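Local coordinates for NanU sialic acid binding protein (Bacteroides fragilis, PDB 4L7T) that binds sialic acid with high affinity and, as a SusD-family outer-membrane protein, probably works with the transporter NanO in its uptake, at residues Ser94-Met99 and Arg144-Val149; Thr209-Gly214 and Ala389-Leu394; Arg61-Gly66 and Asn443-Gly448. All blocks are in the same frame, centred on the assembly; numbering follows the deposited sequence.

Contact 1: residues Ser94-Met99 and Arg144-Val149; sequences SNFAGM and RSWGDV
F96 turns the edge of its ring onto one face of the W146 indole. The ring centroid of F96 lies 4.8 Å from that of the five-membered ring, and the planes stand at 68°, a T-shaped (edge-to-face) pair. The bump is the CD1-CE1 side of the phenyl, which presses on the pyrrole end of the indole face. CE1 of F96 reaches CG of W146 at 3.7 Å, and CD1 of F96 settles at 3.7 Å from CD2 of W146. The benzo end of the same face takes backbone. CA of F96 sits 4.0 Å from the centroid of the six-membered ring, 20° off its normal, a CH-pi contact. The chi1 of W146 (-75°, CG anti to the carbonyl carbon) lays the indole across F96. The contact joins the loop before helix 99-115 to the C-terminal end of helix 121-146, within the SusD-like N-terminal region. CB of A97 lies 4.1 Å from CH2 of W146. V149 adds a looser touch beside the phenyl, its CG1 lying 4.4 Å from CE1 of F96. L142 and I497 also pack on F96. The indole NE1 of W146 is hydrogen-bonded to the carbonyl oxygen of P496.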
ATOM      1  N   SER A  94      -1.524  15.964   6.388  1.00 17.50           N
ATOM      2  CA  SER A  94      -2.460  17.091   6.331  1.00 19.44           C
ATOM      3  C   SER A  94      -3.348  17.013   5.122  1.00 19.86           C
ATOM      4  O   SER A  94      -3.029  16.283   4.172  1.00 18.61           O
ATOM      5  CB  SER A  94      -1.676  18.417   6.187  1.00 20.78           C
ATOM      6  OG  SER A  94      -0.825  18.602   7.306  1.00 28.58           O
ATOM      7  N   ASN A  95      -4.426  17.800   5.151  1.00 20.32           N
ATOM      8  CA  ASN A  95      -5.275  18.116   3.987  1.00 21.51           C
ATOM      9  C   ASN A  95      -5.806  16.812   3.306  1.00 21.72           C
ATOM     10  O   ASN A  95      -5.786  16.725   2.088  1.00 21.85           O
ATOM     11  CB  ASN A  95      -4.470  18.997   2.962  1.00 22.32           C
ATOM     12  CG  ASN A  95      -3.718  20.203   3.644  1.00 29.96           C
ATOM     13  OD1 ASN A  95      -2.560  20.546   3.298  1.00 35.42           O
ATOM     14  ND2 ASN A  95      -4.422  20.867   4.571  1.00 32.69           N
ATOM     15  N   PHE A  96      -6.278  15.843   4.098  1.00 18.46           N
ATOM     16  CA  PHE A  96      -6.855  14.600   3.576  1.00 19.66           C
ATOM     17  C   PHE A  96      -5.942  13.953   2.581  1.00 18.62           C
ATOM     18  O   PHE A  96      -6.440  13.384   1.583  1.00 17.53           O
ATOM     19  CB  PHE A  96      -8.293  14.805   3.032  1.00 18.51           C
ATOM     20  CG  PHE A  96      -9.255  15.317   4.074  1.00 19.98           C
ATOM     21  CD1 PHE A  96      -9.767  14.462   5.080  1.00 18.09           C
ATOM     22  CD2 PHE A  96      -9.596  16.686   4.109  1.00 18.94           C
ATOM     23  CE1 PHE A  96     -10.588  14.909   6.069  1.00 23.32           C
ATOM     24  CE2 PHE A  96     -10.402  17.145   5.158  1.00 19.95           C
ATOM     25  CZ  PHE A  96     -10.923  16.263   6.103  1.00 21.72           C
ATOM     26  N   ALA A  97      -4.618  14.044   2.827  1.00 18.03           N
ATOM     27  CA  ALA A  97      -3.549  13.367   2.099  1.00 18.47           C
ATOM     28  C   ALA A  97      -3.488  13.888   0.641  1.00 19.64           C
ATOM     29  O   ALA A  97      -2.961  13.211  -0.213  1.00 19.11           O
ATOM     30  CB  ALA A  97      -3.741  11.768   2.117  1.00 18.22           C
ATOM     31  N   GLY A  98      -4.112  15.059   0.376  1.00 18.45           N
ATOM     32  CA  GLY A  98      -4.033  15.617  -0.986  1.00 18.66           C
ATOM     33  C   GLY A  98      -5.025  14.933  -1.911  1.00 20.31           C
ATOM     34  O   GLY A  98      -4.978  15.177  -3.135  1.00 20.57           O
ATOM     35  N   MET A  99      -5.924  14.124  -1.383  1.00 18.72           N
ATOM     36  CA  MET A  99      -6.803  13.281  -2.247  1.00 19.29           C
ATOM     37  C   MET A  99      -7.880  14.049  -3.019  1.00 19.91           C
ATOM     38  O   MET A  99      -8.204  13.667  -4.140  1.00 19.07           O
ATOM     39  CB  MET A  99      -7.395  12.097  -1.500  1.00 18.02           C
ATOM     40  CG  MET A  99      -6.306  11.129  -1.132  1.00 19.04           C
ATOM     41  SD  MET A  99      -6.929   9.588  -0.440  1.00 19.63           S
ATOM     42  CE  MET A  99      -5.331   8.909  -0.200  1.00 22.28           C
ATOM     43  N   ARG A 144     -11.459   4.779   5.606  1.00 12.67           N
ATOM     44  CA  ARG A 144     -10.782   4.006   6.637  1.00 12.80           C
ATOM     45  C   ARG A 144      -9.885   4.918   7.508  1.00 13.71           C
ATOM     46  O   ARG A 144      -9.531   4.514   8.659  1.00 14.14           O
ATOM     47  CB  ARG A 144      -9.920   2.969   5.936  1.00 14.21           C
ATOM     48  CG  ARG A 144     -10.708   1.826   5.313  1.00 11.23           C
ATOM     49  CD  ARG A 144      -9.778   0.802   4.653  1.00 13.04           C
ATOM     50  NE  ARG A 144      -9.117   1.331   3.464  1.00 13.54           N
ATOM     51  CZ  ARG A 144      -8.195   0.673   2.773  1.00 14.29           C
ATOM     52  NH1 ARG A 144      -7.701  -0.503   3.194  1.00 13.71           N
ATOM     53  NH2 ARG A 144      -7.672   1.274   1.692  1.00 15.38           N
ATOM     54  N   SER A 145      -9.520   6.092   6.987  1.00 12.85           N
ATOM     55  CA  SER A 145      -8.515   6.968   7.686  1.00 12.03           C
ATOM     56  C   SER A 145      -9.194   8.108   8.438  1.00 14.34           C
ATOM     57  O   SER A 145      -8.788   8.379   9.574  1.00 15.73           O
ATOM     58  CB  SER A 145      -7.602   7.514   6.637  1.00 13.23           C
ATOM     59  OG  SER A 145      -6.763   6.403   6.169  1.00 14.95           O
ATOM     60  N   TRP A 146     -10.136   8.787   7.786  1.00 14.91           N
ATOM     61  CA  TRP A 146     -10.862   9.918   8.451  1.00 14.30           C
ATOM     62  C   TRP A 146     -12.327   9.642   8.816  1.00 17.07           C
ATOM     63  O   TRP A 146     -12.907  10.378   9.637  1.00 18.40           O
ATOM     64  CB  TRP A 146     -10.756  11.221   7.634  1.00 14.86           C
ATOM     65  CG  TRP A 146      -9.369  11.859   7.771  1.00 15.24           C
ATOM     66  CD1 TRP A 146      -8.920  12.657   8.852  1.00 13.04           C
ATOM     67  CD2 TRP A 146      -8.182  11.667   6.931  1.00 13.13           C
ATOM     68  NE1 TRP A 146      -7.625  13.022   8.646  1.00 15.05           N
ATOM     69  CE2 TRP A 146      -7.141  12.418   7.507  1.00 15.79           C
ATOM     70  CE3 TRP A 146      -7.934  10.946   5.707  1.00 13.78           C
ATOM     71  CZ2 TRP A 146      -5.867  12.491   6.951  1.00 14.82           C
ATOM     72  CZ3 TRP A 146      -6.688  11.030   5.160  1.00 14.24           C
ATOM     73  CH2 TRP A 146      -5.655  11.800   5.770  1.00 16.92           C
ATOM     74  N   GLY A 147     -12.969   8.621   8.222  1.00 16.07           N
ATOM     75  CA  GLY A 147     -14.332   8.215   8.653  1.00 18.79           C
ATOM     76  C   GLY A 147     -15.428   8.939   7.901  1.00 21.17           C
ATOM     77  O   GLY A 147     -15.688   8.663   6.717  1.00 22.40           O
ATOM     78  N   ASP A 148     -16.100   9.888   8.583  1.00 22.03           N
ATOM     79  CA  ASP A 148     -16.984  10.837   7.900  1.00 22.27           C
ATOM     80  C   ASP A 148     -16.215  11.879   7.095  1.00 23.00           C
ATOM     81  O   ASP A 148     -15.353  12.583   7.614  1.00 25.73           O
ATOM     82  CB  ASP A 148     -17.805  11.657   8.942  1.00 23.85           C
ATOM     83  CG  ASP A 148     -18.596  10.821   9.868  1.00 26.46           C
ATOM     84  OD1 ASP A 148     -18.633   9.605   9.781  1.00 26.54           O
ATOM     85  OD2 ASP A 148     -19.246  11.434  10.780  1.00 31.34           O
ATOM     86  N   VAL A 149     -16.479  11.981   5.786  1.00 21.92           N
ATOM     87  CA  VAL A 149     -15.708  12.879   4.937  1.00 20.80           C
ATOM     88  C   VAL A 149     -16.666  13.509   3.902  1.00 20.30           C
ATOM     89  O   VAL A 149     -17.757  13.026   3.719  1.00 21.86           O
ATOM     90  CB  VAL A 149     -14.516  12.196   4.177  1.00 21.25           C
ATOM     91  CG1 VAL A 149     -13.418  11.712   5.208  1.00 21.19           C
ATOM     92  CG2 VAL A 149     -15.038  11.039   3.306  1.00 19.44           C
TER

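Contact 2: residues Thr209-Gly214 and Ala389-Leu394; sequences TQMLKG and ADCLLL
M211 carries this contact from helix 209-214, and D390, C391 and L394 receive it on helix 389-394. M211 CG lies anti to the carbonyl carbon. The chain bends at chi2 (-67°) and again at chi3 (-68°). These bends bring the thioether against the opposite helix, although the CB of M211 does not itself point there. The sulfur SD of M211 lies 3.6 Å from CB of C391. The terminal methyl goes further and meets three residues. CE of M211 is 3.5 Å from the backbone N of C391. CE of M211 is also 3.6 Å from CG of D390. On the next turn, CD1 of L394 meets CE of M211 at 3.7 Å. D390 and L394 both direct their CB toward helix 209-214. CG of D390 is anti to the backbone N, which sets its carboxylate against CE of M211. No hydrogen bond crosses the contact. OD1 of D390 forms a salt bridge with R460. This is buried helix-helix packing in the helical body of a SusD-family protein, a family placed in the TPR clan. The axes of segments 209-214 and 389-394 come within 10.6 Å and run at 32° to each other. I241 and L238 of helix 227-244 touch M211 and L394, respectively. Helix 452-463 packs on L393 and L394, and helix 407-418 lies against L392 and L393.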
ATOM      1  N   THR A 209     -10.369  -2.938 -10.064  1.00 11.11           N
ATOM      2  CA  THR A 209     -11.692  -2.737  -9.501  1.00 11.64           C
ATOM      3  C   THR A 209     -12.107  -3.924  -8.688  1.00 11.63           C
ATOM      4  O   THR A 209     -12.649  -3.765  -7.584  1.00 11.49           O
ATOM      5  CB  THR A 209     -12.780  -2.423 -10.610  1.00 11.34           C
ATOM      6  OG1 THR A 209     -12.471  -1.074 -11.051  1.00 12.73           O
ATOM      7  CG2 THR A 209     -14.188  -2.417 -10.049  1.00 12.61           C
ATOM      8  N   GLN A 210     -11.816  -5.145  -9.175  1.00 11.27           N
ATOM      9  CA  GLN A 210     -12.243  -6.343  -8.416  1.00 10.67           C
ATOM     10  C   GLN A 210     -11.438  -6.514  -7.099  1.00 10.23           C
ATOM     11  O   GLN A 210     -11.989  -6.963  -6.090  1.00 11.66           O
ATOM     12  CB  GLN A 210     -12.104  -7.622  -9.256  1.00 10.28           C
ATOM     13  CG  GLN A 210     -13.088  -7.642 -10.471  1.00 11.70           C
ATOM     14  CD  GLN A 210     -14.493  -7.532 -10.041  1.00 15.86           C
ATOM     15  OE1 GLN A 210     -14.934  -8.263  -9.171  1.00 14.79           O
ATOM     16  NE2 GLN A 210     -15.247  -6.633 -10.675  1.00 16.63           N
ATOM     17  N   MET A 211     -10.151  -6.105  -7.114  1.00  9.94           N
ATOM     18  CA  MET A 211      -9.384  -6.174  -5.856  1.00 11.06           C
ATOM     19  C   MET A 211      -9.999  -5.162  -4.842  1.00 11.44           C
ATOM     20  O   MET A 211     -10.205  -5.517  -3.661  1.00 11.71           O
ATOM     21  CB  MET A 211      -7.928  -5.731  -6.105  1.00  9.50           C
ATOM     22  CG  MET A 211      -7.037  -6.761  -6.757  1.00 12.06           C
ATOM     23  SD  MET A 211      -6.729  -8.175  -5.694  1.00 14.34           S
ATOM     24  CE  MET A 211      -5.719  -7.434  -4.386  1.00 16.19           C
ATOM     25  N   LEU A 212     -10.287  -3.922  -5.298  1.00 11.35           N
ATOM     26  CA  LEU A 212     -10.822  -2.929  -4.411  1.00 11.11           C
ATOM     27  C   LEU A 212     -12.201  -3.426  -3.931  1.00 11.70           C
ATOM     28  O   LEU A 212     -12.541  -3.269  -2.738  1.00 12.14           O
ATOM     29  CB  LEU A 212     -10.983  -1.629  -5.234  1.00 11.75           C
ATOM     30  CG  LEU A 212     -11.728  -0.533  -4.495  1.00 12.24           C
ATOM     31  CD1 LEU A 212     -10.984  -0.103  -3.184  1.00 11.62           C
ATOM     32  CD2 LEU A 212     -11.933   0.721  -5.358  1.00 12.31           C
ATOM     33  N   LYS A 213     -13.006  -4.035  -4.841  1.00 10.60           N
ATOM     34  CA  LYS A 213     -14.289  -4.598  -4.463  1.00 11.69           C
ATOM     35  C   LYS A 213     -14.096  -5.630  -3.345  1.00 11.59           C
ATOM     36  O   LYS A 213     -14.886  -5.648  -2.363  1.00 11.95           O
ATOM     37  CB  LYS A 213     -14.983  -5.283  -5.648  1.00 11.19           C
ATOM     38  CG  LYS A 213     -16.428  -5.784  -5.338  1.00 11.50           C
ATOM     39  CD  LYS A 213     -17.025  -6.110  -6.716  1.00 13.15           C
ATOM     40  CE  LYS A 213     -18.578  -6.296  -6.496  1.00 13.81           C
ATOM     41  NZ  LYS A 213     -19.204  -7.045  -7.713  1.00 15.02           N
ATOM     42  N   GLY A 214     -13.097  -6.522  -3.472  1.00 11.21           N
ATOM     43  CA  GLY A 214     -12.821  -7.523  -2.388  1.00 11.12           C
ATOM     44  C   GLY A 214     -12.537  -6.745  -1.079  1.00 11.79           C
ATOM     45  O   GLY A 214     -13.168  -7.030  -0.058  1.00 12.37           O
ATOM     46  N   ALA A 389      -0.340 -11.914  -5.147  1.00 10.69           N
ATOM     47  CA  ALA A 389      -0.351 -12.507  -3.799  1.00 11.79           C
ATOM     48  C   ALA A 389      -1.419 -11.854  -2.880  1.00 11.97           C
ATOM     49  O   ALA A 389      -1.968 -12.538  -2.013  1.00 11.60           O
ATOM     50  CB  ALA A 389       1.074 -12.441  -3.201  1.00 12.72           C
ATOM     51  N   ASP A 390      -1.724 -10.563  -3.062  1.00 10.86           N
ATOM     52  CA  ASP A 390      -2.755  -9.871  -2.232  1.00 12.60           C
ATOM     53  C   ASP A 390      -4.144 -10.435  -2.588  1.00 12.88           C
ATOM     54  O   ASP A 390      -4.964 -10.733  -1.695  1.00 10.80           O
ATOM     55  CB  ASP A 390      -2.597  -8.400  -2.582  1.00 12.73           C
ATOM     56  CG  ASP A 390      -3.325  -7.435  -1.650  1.00 19.95           C
ATOM     57  OD1 ASP A 390      -4.000  -7.855  -0.677  1.00 17.68           O
ATOM     58  OD2 ASP A 390      -3.247  -6.185  -1.922  1.00 18.29           O
ATOM     59  N   CYS A 391      -4.428 -10.671  -3.888  1.00 11.65           N
ATOM     60  CA  CYS A 391      -5.673 -11.318  -4.280  1.00 11.86           C
ATOM     61  C   CYS A 391      -5.830 -12.657  -3.514  1.00 12.15           C
ATOM     62  O   CYS A 391      -6.900 -12.909  -2.940  1.00 13.76           O
ATOM     63  CB  CYS A 391      -5.634 -11.606  -5.812  1.00 12.73           C
ATOM     64  SG  CYS A 391      -7.107 -12.438  -6.407  1.00 15.40           S
ATOM     65  N   LEU A 392      -4.754 -13.479  -3.542  1.00 11.08           N
ATOM     66  CA  LEU A 392      -4.815 -14.794  -2.933  1.00 11.48           C
ATOM     67  C   LEU A 392      -5.074 -14.684  -1.411  1.00 11.76           C
ATOM     68  O   LEU A 392      -5.884 -15.510  -0.886  1.00 12.03           O
ATOM     69  CB  LEU A 392      -3.554 -15.611  -3.183  1.00 11.18           C
ATOM     70  CG  LEU A 392      -3.334 -15.988  -4.685  1.00 10.87           C
ATOM     71  CD1 LEU A 392      -1.948 -16.644  -4.845  1.00 12.88           C
ATOM     72  CD2 LEU A 392      -4.519 -16.868  -5.243  1.00 14.19           C
ATOM     73  N   LEU A 393      -4.416 -13.759  -0.717  1.00 11.17           N
ATOM     74  CA  LEU A 393      -4.542 -13.655   0.727  1.00 11.60           C
ATOM     75  C   LEU A 393      -5.859 -12.989   1.121  1.00 12.83           C
ATOM     76  O   LEU A 393      -6.438 -13.375   2.187  1.00 14.08           O
ATOM     77  CB  LEU A 393      -3.298 -12.985   1.370  1.00 12.41           C
ATOM     78  CG  LEU A 393      -2.073 -13.848   1.212  1.00 14.03           C
ATOM     79  CD1 LEU A 393      -0.883 -13.130   1.794  1.00 14.66           C
ATOM     80  CD2 LEU A 393      -2.203 -15.265   1.871  1.00 14.66           C
ATOM     81  N   LEU A 394      -6.361 -12.030   0.319  1.00 10.72           N
ATOM     82  CA  LEU A 394      -7.708 -11.580   0.562  1.00 10.51           C
ATOM     83  C   LEU A 394      -8.718 -12.682   0.393  1.00 12.09           C
ATOM     84  O   LEU A 394      -9.711 -12.672   1.108  1.00 12.54           O
ATOM     85  CB  LEU A 394      -8.071 -10.377  -0.357  1.00 10.76           C
ATOM     86  CG  LEU A 394      -7.324  -9.045  -0.084  1.00 16.18           C
ATOM     87  CD1 LEU A 394      -7.574  -8.035  -1.222  1.00 15.57           C
ATOM     88  CD2 LEU A 394      -7.601  -8.394   1.307  1.00 15.88           C
TER

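Contact 3: residues Arg61-Gly66 and Asn443-Gly448; sequences RADIYG and NKYMSG
D63 meets Y445 and K444 directly, and two waters fill out the polar part of the contact. The carbonyl O of D63 lies in the plane of the Y445 ring, at its edge, 3.5 Å from CE1 of Y445. Beside it, OD2 of D63 is 3.5 Å from CD1 of Y445, with carboxylate and ring planes 42° apart. K444 bends at chi3 and chi4, which brings NZ over to CB of D63. NZ of K444 and OD2 of D63 are 4.8 Å apart and are bridged by a water; the opposite charges probably favour this. That water accepts from NZ of K444 at 2.6 Å and lies 2.8 Å from OD2 of D63. It also lies near the carbonyl O of K444. The second water donates to O of D63 at 2.6 Å and accepts from NZ of K444. Further out, R470 forms a salt bridge with OD2 of D63 and a hydrogen bond to the carbonyl O of Y445, tying both segments together. The hydroxyl of Y445 is hydrogen-bonded to D327. Within 443-448, OD1 of N443 accepts from N of Y445 at 3.0 Å. That bond makes an Asx turn in the loop ahead of helix 452-463, where it meets the chain leading into strand 65-67.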
ATOM      1  N   ARG A  61       1.617   3.354  11.362  1.00 10.74           N
ATOM      2  CA  ARG A  61       0.890   3.417  12.701  1.00 10.12           C
ATOM      3  C   ARG A  61       0.916   2.062  13.404  1.00 12.17           C
ATOM      4  O   ARG A  61       0.529   1.976  14.589  1.00 12.40           O
ATOM      5  CB  ARG A  61      -0.519   3.991  12.602  1.00 10.31           C
ATOM      6  CG  ARG A  61      -0.431   5.477  12.291  1.00 12.83           C
ATOM      7  CD  ARG A  61      -1.821   6.072  12.328  1.00 11.99           C
ATOM      8  NE  ARG A  61      -2.490   5.999  13.660  1.00 13.27           N
ATOM      9  CZ  ARG A  61      -3.767   6.267  13.864  1.00 11.86           C
ATOM     10  NH1 ARG A  61      -4.584   6.695  12.885  1.00 12.09           N
ATOM     11  NH2 ARG A  61      -4.192   6.114  15.114  1.00 15.00           N
ATOM     12  N   ALA A  62       1.351   1.010  12.695  1.00 11.28           N
ATOM     13  CA  ALA A  62       1.249  -0.364  13.264  1.00 11.43           C
ATOM     14  C   ALA A  62       2.597  -0.716  13.939  1.00 11.55           C
ATOM     15  O   ALA A  62       3.163   0.189  14.622  1.00 13.58           O
ATOM     16  CB  ALA A  62       0.837  -1.399  12.171  1.00 11.70           C
ATOM     17  N   ASP A  63       3.025  -1.977  13.892  1.00 12.77           N
ATOM     18  CA  ASP A  63       4.076  -2.467  14.789  1.00 13.55           C
ATOM     19  C   ASP A  63       5.478  -2.614  14.173  1.00 14.48           C
ATOM     20  O   ASP A  63       6.446  -3.010  14.870  1.00 16.13           O
ATOM     21  CB  ASP A  63       3.623  -3.791  15.465  1.00 14.41           C
ATOM     22  CG  ASP A  63       3.113  -4.825  14.466  1.00 15.55           C
ATOM     23  OD1 ASP A  63       2.734  -4.483  13.286  1.00 15.69           O
ATOM     24  OD2 ASP A  63       3.018  -6.016  14.854  1.00 14.07           O
ATOM     25  N   ILE A  64       5.635  -2.229  12.915  1.00 13.16           N
ATOM     26  CA  ILE A  64       6.887  -2.549  12.230  1.00 12.38           C
ATOM     27  C   ILE A  64       8.005  -1.572  12.644  1.00 11.21           C
ATOM     28  O   ILE A  64       9.196  -1.994  12.667  1.00 13.18           O
ATOM     29  CB  ILE A  64       6.669  -2.434  10.683  1.00 13.08           C
ATOM     30  CG1 ILE A  64       5.731  -3.557  10.237  1.00 14.43           C
ATOM     31  CG2 ILE A  64       8.101  -2.485   9.896  1.00 12.90           C
ATOM     32  CD1 ILE A  64       5.118  -3.288   8.893  1.00 18.43           C
ATOM     33  N   TYR A  65       7.644  -0.330  12.979  1.00 13.58           N
ATOM     34  CA  TYR A  65       8.657   0.723  13.270  1.00 12.40           C
ATOM     35  C   TYR A  65       8.574   1.156  14.726  1.00 13.01           C
ATOM     36  O   TYR A  65       7.780   0.615  15.504  1.00 14.71           O
ATOM     37  CB  TYR A  65       8.480   1.970  12.380  1.00 12.85           C
ATOM     38  CG  TYR A  65       8.413   1.591  10.892  1.00 12.60           C
ATOM     39  CD1 TYR A  65       9.612   1.345  10.173  1.00 11.43           C
ATOM     40  CD2 TYR A  65       7.149   1.455  10.257  1.00 15.04           C
ATOM     41  CE1 TYR A  65       9.534   0.978   8.806  1.00 14.96           C
ATOM     42  CE2 TYR A  65       7.036   1.060   8.898  1.00 13.41           C
ATOM     43  CZ  TYR A  65       8.257   0.876   8.183  1.00 14.57           C
ATOM     44  OH  TYR A  65       8.104   0.477   6.837  1.00 16.72           O
ATOM     45  N   GLY A  66       9.453   2.087  15.071  1.00 14.80           N
ATOM     46  CA  GLY A  66       9.382   2.706  16.418  1.00 17.20           C
ATOM     47  C   GLY A  66      10.683   2.713  17.195  1.00 16.93           C
ATOM     48  O   GLY A  66      10.744   3.331  18.278  1.00 18.48           O
ATOM     49  N   ASN A 443       6.678 -13.759  20.855  1.00 23.72           N
ATOM     50  CA  ASN A 443       6.750 -13.051  19.535  1.00 20.85           C
ATOM     51  C   ASN A 443       5.555 -12.160  19.437  1.00 18.80           C
ATOM     52  O   ASN A 443       4.457 -12.646  19.294  1.00 20.08           O
ATOM     53  CB  ASN A 443       6.780 -14.083  18.378  1.00 20.73           C
ATOM     54  CG  ASN A 443       7.002 -13.435  17.018  1.00 21.06           C
ATOM     55  OD1 ASN A 443       6.575 -12.292  16.819  1.00 19.18           O
ATOM     56  ND2 ASN A 443       7.755 -14.100  16.120  1.00 17.00           N
ATOM     57  N   LYS A 444       5.721 -10.853  19.662  1.00 17.31           N
ATOM     58  CA  LYS A 444       4.526  -9.978  19.723  1.00 17.49           C
ATOM     59  C   LYS A 444       3.934  -9.676  18.340  1.00 14.85           C
ATOM     60  O   LYS A 444       2.837  -9.082  18.306  1.00 16.55           O
ATOM     61  CB  LYS A 444       4.827  -8.620  20.345  1.00 17.44           C
ATOM     62  CG  LYS A 444       5.782  -7.774  19.522  1.00 23.55           C
ATOM     63  CD  LYS A 444       6.243  -6.505  20.284  1.00 29.12           C
ATOM     64  CE  LYS A 444       6.231  -5.297  19.382  1.00 32.09           C
ATOM     65  NZ  LYS A 444       4.843  -4.722  19.101  1.00 34.63           N
ATOM     66  N   TYR A 445       4.644 -10.091  17.283  1.00 15.80           N
ATOM     67  CA  TYR A 445       4.293  -9.653  15.911  1.00 14.22           C
ATOM     68  C   TYR A 445       3.319 -10.603  15.215  1.00 16.08           C
ATOM     69  O   TYR A 445       2.606 -10.225  14.262  1.00 15.67           O
ATOM     70  CB  TYR A 445       5.555  -9.503  15.062  1.00 14.48           C
ATOM     71  CG  TYR A 445       6.536  -8.515  15.616  1.00 16.16           C
ATOM     72  CD1 TYR A 445       6.312  -7.137  15.462  1.00 15.85           C
ATOM     73  CD2 TYR A 445       7.701  -8.970  16.232  1.00 18.93           C
ATOM     74  CE1 TYR A 445       7.209  -6.233  15.973  1.00 15.53           C
ATOM     75  CE2 TYR A 445       8.644  -8.067  16.781  1.00 18.38           C
ATOM     76  CZ  TYR A 445       8.377  -6.697  16.617  1.00 19.11           C
ATOM     77  OH  TYR A 445       9.239  -5.764  17.141  1.00 18.44           O
ATOM     78  N   MET A 446       3.218 -11.820  15.730  1.00 15.00           N
ATOM     79  CA  MET A 446       2.595 -12.897  14.966  1.00 14.89           C
ATOM     80  C   MET A 446       2.463 -14.129  15.792  1.00 17.08           C
ATOM     81  O   MET A 446       3.256 -14.345  16.713  1.00 15.40           O
ATOM     82  CB  MET A 446       3.333 -13.219  13.667  1.00 16.09           C
ATOM     83  CG  MET A 446       4.804 -13.667  13.792  1.00 16.10           C
ATOM     84  SD  MET A 446       5.716 -13.895  12.252  1.00 18.48           S
ATOM     85  CE  MET A 446       5.523 -12.323  11.367  1.00 20.41           C
ATOM     86  N   SER A 447       1.461 -14.946  15.454  1.00 16.36           N
ATOM     87  CA  SER A 447       1.245 -16.169  16.237  1.00 18.20           C
ATOM     88  C   SER A 447       1.071 -17.353  15.337  1.00 18.92           C
ATOM     89  O   SER A 447       1.222 -17.246  14.110  1.00 18.87           O
ATOM     90  CB  SER A 447       0.127 -15.982  17.285  1.00 18.83           C
ATOM     91  OG  SER A 447      -1.072 -15.572  16.741  1.00 22.06           O
ATOM     92  N   GLY A 448       0.835 -18.520  15.927  1.00 17.91           N
ATOM     93  CA  GLY A 448       0.822 -19.736  15.129  1.00 18.11           C
ATOM     94  C   GLY A 448      -0.426 -19.921  14.260  1.00 15.84           C
ATOM     95  O   GLY A 448      -1.454 -19.210  14.369  1.00 18.16           O
TER
HETATM   96  O   HOH W   1       3.359  -6.245  17.576  1.00 21.42           O
HETATM   97  O   HOH W   2       6.313  -2.540  17.439  1.00 24.97           O

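The three contacts spread through a single, largely helical chain, and none touches another. Centres of contacts 1 and 2 are 22 Å apart, those of contacts 1 and 3 are 25 Å apart, and those of contacts 2 and 3 are 23 Å apart. Of the three, contact 3 spans the longest stretch of sequence. Contacts 1 and 2 both fall between its segments, one after the other. Contact 1 closes within the starch-binding-associated region (14-210). Contact 2 pairs helices 206-223 and 388-401 in the SusD family region (188-476), and contact 3 joins the two regions. Helix 452-463 packs beside both contacts 2 and 3. This is consistent with one compact body built from both ends of the chain.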